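PDB 3RY7: ribokinase from Staphylococcus aureus, which catalyses the ATP- and magnesium-dependent phosphorylation of D-ribose at O-5, giving D-ribose 5-phosphate, and is activated by monovalent cations. Local coordinates for residues N116-P121 and E142-A147; I216-L220 and F230-N234; T250-F256 and A281-V286. All coordinates share one frame; numbering follows the deposited sequence.

The three contacts follow one another along the chain, and none nests in or crosses another. Contact 1 comes first. It closes a loop of 20 residues, which includes strand 136-140, and joins the approach to helix 121-125 with the start of helix 145-157. Contact 2 closes the hairpin of strands 218-222 and 228-231 near one end of the large sheet. Contact 3 spans 24 mostly helical residues and joins the start of helix 252-263 to the C-terminal part of helix 271-283. Contacts 1 and 3 lie on opposite sides of the chain's centre, their own centres about 25 Å apart. Contacts 2 and 3 touch, where Leu-220 packs on Phe-256.

Contact 1. Residues N116-P121 and E142-A147; sequences NMTMTP and EVPIPA
Met-119 packs on Pro-144 and Ala-147 and crosses Val-143 at a slant. Its CB meets Pro-144 CD at 3.9 Å. Its CG is 4.2 Å from Ala-147 CB. CG stands anti to the backbone N (chi1 -171°) and the chain runs on extended, which carries the sulfur away from the proline, toward Val-143. SD and CE then turn over Val-143, and CE lies 4.0 Å from Val-143 CG2. Pro-144 turns its CG and CD to the backbone carbonyls of 116-121. Pro-144 CG is 3.2 Å from Met-119 O, and Pro-144 CD is 3.3 Å from Asn-116 O. Met-117 bends at chi2 and chi3 and brings SD to 3.5 Å from Glu-142 O. Further along, Pro-121 CG rests near Pro-146 O. Thr-120 is the N-cap of helix 121-125 and Pro-144 that of helix 145-157, so the contact joins two helix starts. Glu-142, a probable substrate-binding residue, bonds through OE1 to Ser-10 OG and Lys-42 N, and through OE2 to a glycerol, probably from the crystallisation liquor. Asn-116 OD1 accepts from Thr-11 N, and its side chain lies beside Asn-12, another probable substrate-binding residue. No hydrogen bond crosses between the segments. The contact thus rests on apolar packing and on carbonyl oxygens set against C-H groups.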
loop_
_atom_site.group_PDB
_atom_site.type_symbol
_atom_site.label_atom_id
_atom_site.label_comp_id
_atom_site.label_asym_id
_atom_site.label_seq_id
_atom_site.Cartn_x
_atom_site.Cartn_y
_atom_site.Cartn_z
ATOM N N ASN A 116 -0.739 27.004 -9.679
ATOM C CA ASN A 116 -1.084 27.280 -8.287
ATOM C C ASN A 116 -0.699 28.694 -7.873
ATOM O O ASN A 116 -1.471 29.382 -7.216
ATOM C CB ASN A 116 -0.421 26.289 -7.316
ATOM C CG ASN A 116 -0.846 24.855 -7.553
ATOM O OD1 ASN A 116 -2.037 24.527 -7.563
ATOM N ND2 ASN A 116 0.139 23.976 -7.724
ATOM N N MET A 117 0.497 29.109 -8.253
ATOM C CA MET A 117 1.014 30.418 -7.866
ATOM C C MET A 117 0.597 31.545 -8.819
ATOM O O MET A 117 1.111 32.661 -8.735
ATOM C CB MET A 117 2.530 30.358 -7.688
ATOM C CG MET A 117 2.938 29.445 -6.517
ATOM S SD MET A 117 2.206 30.013 -4.957
ATOM C CE MET A 117 3.159 31.488 -4.666
ATOM N N THR A 118 -0.341 31.261 -9.719
ATOM C CA THR A 118 -0.951 32.345 -10.488
ATOM C C THR A 118 -2.369 32.663 -9.978
ATOM O O THR A 118 -3.071 33.490 -10.562
ATOM C CB THR A 118 -1.024 32.008 -11.989
ATOM O OG1 THR A 118 -2.027 31.006 -12.207
ATOM C CG2 THR A 118 0.354 31.525 -12.510
ATOM N N MET A 119 -2.800 31.997 -8.903
ATOM C CA MET A 119 -4.165 32.199 -8.433
ATOM C C MET A 119 -4.267 33.603 -7.868
ATOM O O MET A 119 -3.414 33.999 -7.084
ATOM C CB MET A 119 -4.562 31.180 -7.376
ATOM C CG MET A 119 -6.031 31.257 -7.057
ATOM S SD MET A 119 -6.569 30.208 -5.695
ATOM C CE MET A 119 -6.572 28.589 -6.468
ATOM N N THR A 120 -5.291 34.347 -8.292
ATOM C CA THR A 120 -5.459 35.760 -7.909
ATOM C C THR A 120 -6.728 35.982 -7.080
ATOM O O THR A 120 -7.621 35.122 -7.030
ATOM C CB THR A 120 -5.624 36.673 -9.146
ATOM O OG1 THR A 120 -6.825 36.307 -9.827
ATOM C CG2 THR A 120 -4.445 36.564 -10.094
ATOM N N PRO A 121 -6.835 37.157 -6.443
ATOM C CA PRO A 121 -8.084 37.460 -5.724
ATOM C C PRO A 121 -9.309 37.350 -6.630
ATOM O O PRO A 121 -10.366 36.894 -6.186
ATOM C CB PRO A 121 -7.874 38.894 -5.257
ATOM C CG PRO A 121 -6.396 38.979 -5.049
ATOM C CD PRO A 121 -5.760 38.102 -6.109
ATOM N N GLU A 142 0.762 26.964 -0.613
ATOM C CA GLU A 142 1.184 26.606 -1.983
ATOM C C GLU A 142 0.362 27.389 -3.018
ATOM O O GLU A 142 0.367 27.089 -4.216
ATOM C CB GLU A 142 1.107 25.091 -2.211
ATOM C CG GLU A 142 2.088 24.332 -1.296
ATOM C CD GLU A 142 2.236 22.847 -1.631
ATOM O OE1 GLU A 142 1.272 22.227 -2.138
ATOM O OE2 GLU A 142 3.329 22.306 -1.365
ATOM N N VAL A 143 -0.314 28.423 -2.524
ATOM C CA VAL A 143 -1.117 29.324 -3.332
ATOM C C VAL A 143 -0.771 30.750 -2.831
ATOM O O VAL A 143 -0.239 30.902 -1.721
ATOM C CB VAL A 143 -2.607 28.918 -3.163
ATOM C CG1 VAL A 143 -3.449 30.053 -2.690
ATOM C CG2 VAL A 143 -3.166 28.241 -4.417
ATOM N N PRO A 144 -1.006 31.795 -3.653
ATOM C CA PRO A 144 -0.431 33.078 -3.229
ATOM C C PRO A 144 -1.197 33.727 -2.071
ATOM O O PRO A 144 -2.412 33.603 -1.948
ATOM C CB PRO A 144 -0.519 33.954 -4.493
ATOM C CG PRO A 144 -0.752 32.980 -5.629
ATOM C CD PRO A 144 -1.538 31.850 -5.027
ATOM N N ILE A 145 -0.452 34.397 -1.213
ATOM C CA ILE A 145 -1.024 35.085 -0.061
ATOM C C ILE A 145 -2.199 36.036 -0.394
ATOM O O ILE A 145 -3.227 35.985 0.280
ATOM C CB ILE A 145 0.088 35.768 0.765
ATOM C CG1 ILE A 145 0.826 34.698 1.588
ATOM C CG2 ILE A 145 -0.484 36.886 1.669
ATOM C CD1 ILE A 145 2.173 35.141 2.101
ATOM N N PRO A 146 -2.064 36.883 -1.447
ATOM C CA PRO A 146 -3.197 37.775 -1.774
ATOM C C PRO A 146 -4.473 36.995 -2.133
ATOM O O PRO A 146 -5.571 37.453 -1.830
ATOM C CB PRO A 146 -2.686 38.606 -2.968
ATOM C CG PRO A 146 -1.186 38.535 -2.873
ATOM C CD PRO A 146 -0.888 37.144 -2.297
ATOM N N ALA A 147 -4.345 35.815 -2.731
ATOM C CA ALA A 147 -5.529 35.000 -2.954
ATOM C C ALA A 147 -6.137 34.520 -1.633
ATOM O O ALA A 147 -7.365 34.470 -1.485
ATOM C CB ALA A 147 -5.220 33.796 -3.859
#

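Contact 2. Residues I216-L220 and F230-N234; sequences IKTVL and FATKN
Lys-217 O lies 3.6 Å from Thr-232 CA, without a direct hydrogen bond to the backbone there. A water fills that role. It donates to Lys-217 O at 2.6 Å and accepts from Lys-233 N at 2.9 Å. The two strands therefore stay linked past their last direct bond. Thr-218 comes next. Its side chain lies beside that of Thr-232, both pointing the same way, with Thr-218 OG1 3.9 Å from Thr-232 CG2. The hydroxyls have other partners: Thr-218 OG1 bonds to Gln-268 NE2, and Thr-232 OG1 to Gln-235 N. Val-219 carries the direct pairing. It forms an antiparallel hydrogen-bonded pair with Ala-231. Val-219 N donates to Ala-231 O at 2.9 Å, with an angle of 163° at the hydrogen. Ala-231 N donates back to Val-219 O at 2.8 Å. The same oxygen also takes a C-H contact from Phe-230 CA at 3.1 Å. Leu-220 and Phe-230 form the following non-hydrogen-bonded pair. Their side chains share a face, and Leu-220 CG lies 4.0 Å from Phe-230 CB. Phe-230 CG sits between its backbone N and carbonyl carbon (chi1 86°), and this turns the ring away from 216-220.

The hairpin belongs to the mixed sheet of the PfkB (ribokinase) fold, and Thr-222 to Gly-227, which lead from one strand to the other, probably bind ATP. Strand 218-222 also pairs with 182-183 and strand 228-231 with 236-239, while Leu-220 and Phe-230 pack on Ile-275 of helix 271-283 and Leu-220 also reaches Phe-260 of helix 252-263. On the opposite face, Val-219 rests on Phe-211 and Ala-231 on Ala-208, both of helix 201-213.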
loop_
_atom_site.group_PDB
_atom_site.type_symbol
_atom_site.label_atom_id
_atom_site.label_comp_id
_atom_site.label_asym_id
_atom_site.label_seq_id
_atom_site.Cartn_x
_atom_site.Cartn_y
_atom_site.Cartn_z
ATOM N N ILE A 216 -5.554 35.574 16.523
ATOM C CA ILE A 216 -5.910 34.193 16.180
ATOM C C ILE A 216 -6.524 33.492 17.393
ATOM O O ILE A 216 -5.884 33.368 18.438
ATOM C CB ILE A 216 -4.695 33.377 15.674
ATOM C CG1 ILE A 216 -4.224 33.898 14.309
ATOM C CG2 ILE A 216 -5.073 31.911 15.566
ATOM C CD1 ILE A 216 -2.761 34.278 14.254
ATOM N N LYS A 217 -7.758 33.033 17.249
ATOM C CA LYS A 217 -8.506 32.503 18.387
ATOM C C LYS A 217 -8.120 31.085 18.817
ATOM O O LYS A 217 -8.268 30.719 19.984
ATOM C CB LYS A 217 -9.997 32.535 18.086
ATOM C CG LYS A 217 -10.788 33.407 19.034
ATOM C CD LYS A 217 -10.720 34.858 18.635
ATOM C CE LYS A 217 -12.121 35.383 18.369
ATOM N NZ LYS A 217 -12.278 36.825 18.755
ATOM N N THR A 218 -7.653 30.286 17.868
ATOM C CA THR A 218 -7.316 28.889 18.133
ATOM C C THR A 218 -6.004 28.533 17.492
ATOM O O THR A 218 -5.783 28.795 16.303
ATOM C CB THR A 218 -8.361 27.943 17.590
ATOM O OG1 THR A 218 -9.638 28.308 18.126
ATOM C CG2 THR A 218 -8.000 26.491 17.966
ATOM N N VAL A 219 -5.135 27.931 18.291
ATOM C CA VAL A 219 -3.786 27.598 17.874
ATOM C C VAL A 219 -3.549 26.109 18.055
ATOM O O VAL A 219 -3.830 25.570 19.125
ATOM C CB VAL A 219 -2.751 28.373 18.706
ATOM C CG1 VAL A 219 -1.341 28.053 18.241
ATOM C CG2 VAL A 219 -3.020 29.874 18.609
ATOM N N LEU A 220 -3.075 25.446 16.999
ATOM C CA LEU A 220 -2.553 24.077 17.096
ATOM C C LEU A 220 -1.125 24.075 16.607
ATOM O O LEU A 220 -0.808 24.689 15.584
ATOM C CB LEU A 220 -3.319 23.089 16.225
ATOM C CG LEU A 220 -4.704 22.627 16.628
ATOM C CD1 LEU A 220 -5.655 23.820 16.751
ATOM C CD2 LEU A 220 -5.191 21.621 15.590
ATOM N N PHE A 230 -2.490 22.214 21.497
ATOM C CA PHE A 230 -3.429 23.274 21.171
ATOM C C PHE A 230 -3.685 24.261 22.313
ATOM O O PHE A 230 -3.427 23.977 23.485
ATOM C CB PHE A 230 -4.725 22.715 20.577
ATOM C CG PHE A 230 -5.747 22.308 21.586
ATOM C CD1 PHE A 230 -5.755 21.029 22.102
ATOM C CD2 PHE A 230 -6.723 23.199 21.998
ATOM C CE1 PHE A 230 -6.708 20.635 23.018
ATOM C CE2 PHE A 230 -7.686 22.819 22.921
ATOM C CZ PHE A 230 -7.677 21.531 23.433
ATOM N N ALA A 231 -4.163 25.439 21.942
ATOM C CA ALA A 231 -4.503 26.489 22.895
ATOM C C ALA A 231 -5.599 27.419 22.363
ATOM O O ALA A 231 -5.669 27.713 21.157
ATOM C CB ALA A 231 -3.262 27.295 23.248
ATOM N N THR A 232 -6.465 27.857 23.268
ATOM C CA THR A 232 -7.337 28.999 23.036
ATOM C C THR A 232 -7.107 29.934 24.220
ATOM O O THR A 232 -6.217 29.688 25.028
ATOM C CB THR A 232 -8.817 28.593 22.985
ATOM O OG1 THR A 232 -9.238 28.118 24.275
ATOM C CG2 THR A 232 -9.050 27.517 21.897
ATOM N N LYS A 233 -7.891 31.002 24.331
ATOM C CA LYS A 233 -7.804 31.863 25.511
ATOM C C LYS A 233 -8.142 31.054 26.765
ATOM O O LYS A 233 -7.572 31.296 27.828
ATOM C CB LYS A 233 -8.741 33.076 25.388
ATOM C CG LYS A 233 -10.232 32.732 25.411
ATOM C CD LYS A 233 -11.086 33.990 25.290
ATOM C CE LYS A 233 -12.578 33.667 25.295
ATOM N NZ LYS A 233 -13.422 34.901 25.151
ATOM N N ASN A 234 -9.042 30.078 26.614
ATOM C CA ASN A 234 -9.532 29.242 27.721
ATOM C C ASN A 234 -8.862 27.875 27.915
ATOM O O ASN A 234 -8.932 27.297 29.004
ATOM C CB ASN A 234 -11.037 28.995 27.563
ATOM C CG ASN A 234 -11.859 30.243 27.780
ATOM O OD1 ASN A 234 -11.435 31.172 28.472
ATOM N ND2 ASN A 234 -13.050 30.275 27.184
HETATM O O HOH W 1 -9.080 32.223 21.969
#

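Contact 3. Residues T250-F256 and A281-V286; sequences TAAGDTF and ASSLTV
Thr-250 and Thr-285 bring their hydroxyls together through like torsions. With chi1 at 47° and 75°, each OG1 is flanked by both arms of its own backbone. The side chains cross at a slant, with Thr-250 OG1 and Thr-285 OG1 3.1 Å apart. Thr-285 OG1 donates to Ser-282 O at 2.9 Å, which ties the hydroxyl back to the Ser-282 carbonyl. Ser-282 O accepts from Thr-285 N as well. Ser-282 OG reaches Ala-252 O at 3.2 Å and lies close to Ala-252 CB. The methyl of Thr-285 meets Thr-255 tip to tip, with Thr-285 CG2 3.7 Å from Thr-255 OG1. Thr-255 OG1 donates to Ala-251 O at 2.6 Å. Thr-255 N reaches that carbonyl too, from the opposite face of its plane. Two bonds thus fix Ala-251 O in the first turn of the helix. On the other branch, Thr-255 CG2 packs on Ala-281 CB at 3.9 Å.

Thr-250 and Thr-285 are both probable potassium ligands, so the contact brings two of the probable ligand residues of that site together. It joins the start of helix 252-263 to the C-terminal part of helix 271-283. Asp-254, the probable catalytic base on helix 252-263, is hydrogen-bonded by Asn-45 ND2 and Gln-46 NE2, while Asp-248 accepts from the N atoms of Thr-250, Ala-252 and Gly-253. Phe-256 packs on Thr-222 of strand 218-222 and on Ile-275 of helix 271-283. Ile-295 and Pro-296 of the second subunit cover Thr-255 and Thr-285.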
loop_
_atom_site.group_PDB
_atom_site.type_symbol
_atom_site.label_atom_id
_atom_site.label_comp_id
_atom_site.label_asym_id
_atom_site.label_seq_id
_atom_site.Cartn_x
_atom_site.Cartn_y
_atom_site.Cartn_z
ATOM N N THR A 250 3.664 10.478 3.578
ATOM C CA THR A 250 2.427 9.817 3.207
ATOM C C THR A 250 1.230 10.776 3.253
ATOM O O THR A 250 0.084 10.341 3.402
ATOM C CB THR A 250 2.174 8.673 4.187
ATOM O OG1 THR A 250 2.364 9.165 5.525
ATOM C CG2 THR A 250 3.181 7.551 3.950
ATOM N N ALA A 251 1.494 12.078 3.129
ATOM C CA ALA A 251 0.434 13.082 3.268
ATOM C C ALA A 251 -0.282 12.975 4.617
ATOM O O ALA A 251 -1.498 13.182 4.694
ATOM C CB ALA A 251 -0.580 12.949 2.139
ATOM N N ALA A 252 0.462 12.626 5.669
ATOM C CA ALA A 252 -0.121 12.457 6.999
ATOM C C ALA A 252 -0.559 13.802 7.587
ATOM O O ALA A 252 -1.651 13.917 8.129
ATOM C CB ALA A 252 0.873 11.770 7.931
ATOM N N GLY A 253 0.310 14.803 7.478
ATOM C CA GLY A 253 0.007 16.157 7.937
ATOM C C GLY A 253 -1.274 16.708 7.330
ATOM O O GLY A 253 -2.142 17.251 8.033
ATOM N N ASP A 254 -1.403 16.551 6.016
ATOM C CA ASP A 254 -2.560 17.084 5.305
ATOM C C ASP A 254 -3.792 16.298 5.661
ATOM O O ASP A 254 -4.888 16.854 5.745
ATOM C CB ASP A 254 -2.329 17.058 3.791
ATOM C CG ASP A 254 -1.225 17.998 3.364
ATOM O OD1 ASP A 254 -1.087 19.082 3.988
ATOM O OD2 ASP A 254 -0.497 17.655 2.405
ATOM N N THR A 255 -3.603 14.994 5.870
ATOM C CA THR A 255 -4.695 14.111 6.284
ATOM C C THR A 255 -5.185 14.488 7.694
ATOM O O THR A 255 -6.376 14.417 7.982
ATOM C CB THR A 255 -4.263 12.615 6.241
ATOM O OG1 THR A 255 -3.895 12.257 4.898
ATOM C CG2 THR A 255 -5.381 11.699 6.746
ATOM N N PHE A 256 -4.263 14.896 8.563
ATOM C CA PHE A 256 -4.641 15.347 9.907
ATOM C C PHE A 256 -5.544 16.584 9.814
ATOM O O PHE A 256 -6.592 16.655 10.456
ATOM C CB PHE A 256 -3.399 15.667 10.747
ATOM C CG PHE A 256 -3.714 16.400 12.028
ATOM C CD1 PHE A 256 -4.283 15.729 13.107
ATOM C CD2 PHE A 256 -3.454 17.772 12.149
ATOM C CE1 PHE A 256 -4.586 16.413 14.291
ATOM C CE2 PHE A 256 -3.757 18.460 13.323
ATOM C CZ PHE A 256 -4.321 17.780 14.396
ATOM N N ALA A 281 -7.033 9.494 11.696
ATOM C CA ALA A 281 -7.003 9.527 10.239
ATOM C C ALA A 281 -5.567 9.516 9.758
ATOM O O ALA A 281 -5.195 8.715 8.906
ATOM C CB ALA A 281 -7.726 10.751 9.725
ATOM N N SER A 282 -4.752 10.385 10.340
ATOM C CA SER A 282 -3.347 10.491 9.971
ATOM C C SER A 282 -2.545 9.180 10.142
ATOM O O SER A 282 -1.642 8.891 9.348
ATOM C CB SER A 282 -2.692 11.614 10.767
ATOM O OG SER A 282 -1.331 11.733 10.443
ATOM N N SER A 283 -2.856 8.397 11.175
ATOM C CA SER A 283 -2.062 7.197 11.474
ATOM C C SER A 283 -2.294 6.095 10.432
ATOM O O SER A 283 -1.359 5.409 10.036
ATOM C CB SER A 283 -2.357 6.675 12.880
ATOM O OG SER A 283 -3.647 6.085 12.925
ATOM N N LEU A 284 -3.544 5.970 9.987
ATOM C CA LEU A 284 -3.954 5.068 8.913
ATOM C C LEU A 284 -3.124 5.220 7.639
ATOM O O LEU A 284 -3.164 4.382 6.729
ATOM C CB LEU A 284 -5.413 5.335 8.577
ATOM C CG LEU A 284 -6.372 4.775 9.623
ATOM C CD1 LEU A 284 -7.814 4.930 9.171
ATOM C CD2 LEU A 284 -6.035 3.302 9.885
ATOM N N THR A 285 -2.393 6.324 7.523
ATOM C CA THR A 285 -1.634 6.569 6.323
ATOM C C THR A 285 -0.283 5.940 6.367
ATOM O O THR A 285 0.299 5.723 5.363
ATOM C CB THR A 285 -1.450 8.093 5.888
ATOM O OG1 THR A 285 -0.498 8.756 6.706
ATOM C CG2 THR A 285 -2.729 8.848 5.803
ATOM N N VAL A 286 0.224 5.679 7.544
ATOM C CA VAL A 286 1.521 5.033 7.643
ATOM C C VAL A 286 1.347 3.549 7.986
ATOM O O VAL A 286 2.312 2.860 8.338
ATOM C CB VAL A 286 2.397 5.708 8.717
ATOM C CG1 VAL A 286 2.735 7.133 8.304
ATOM C CG2 VAL A 286 1.690 5.698 10.060
#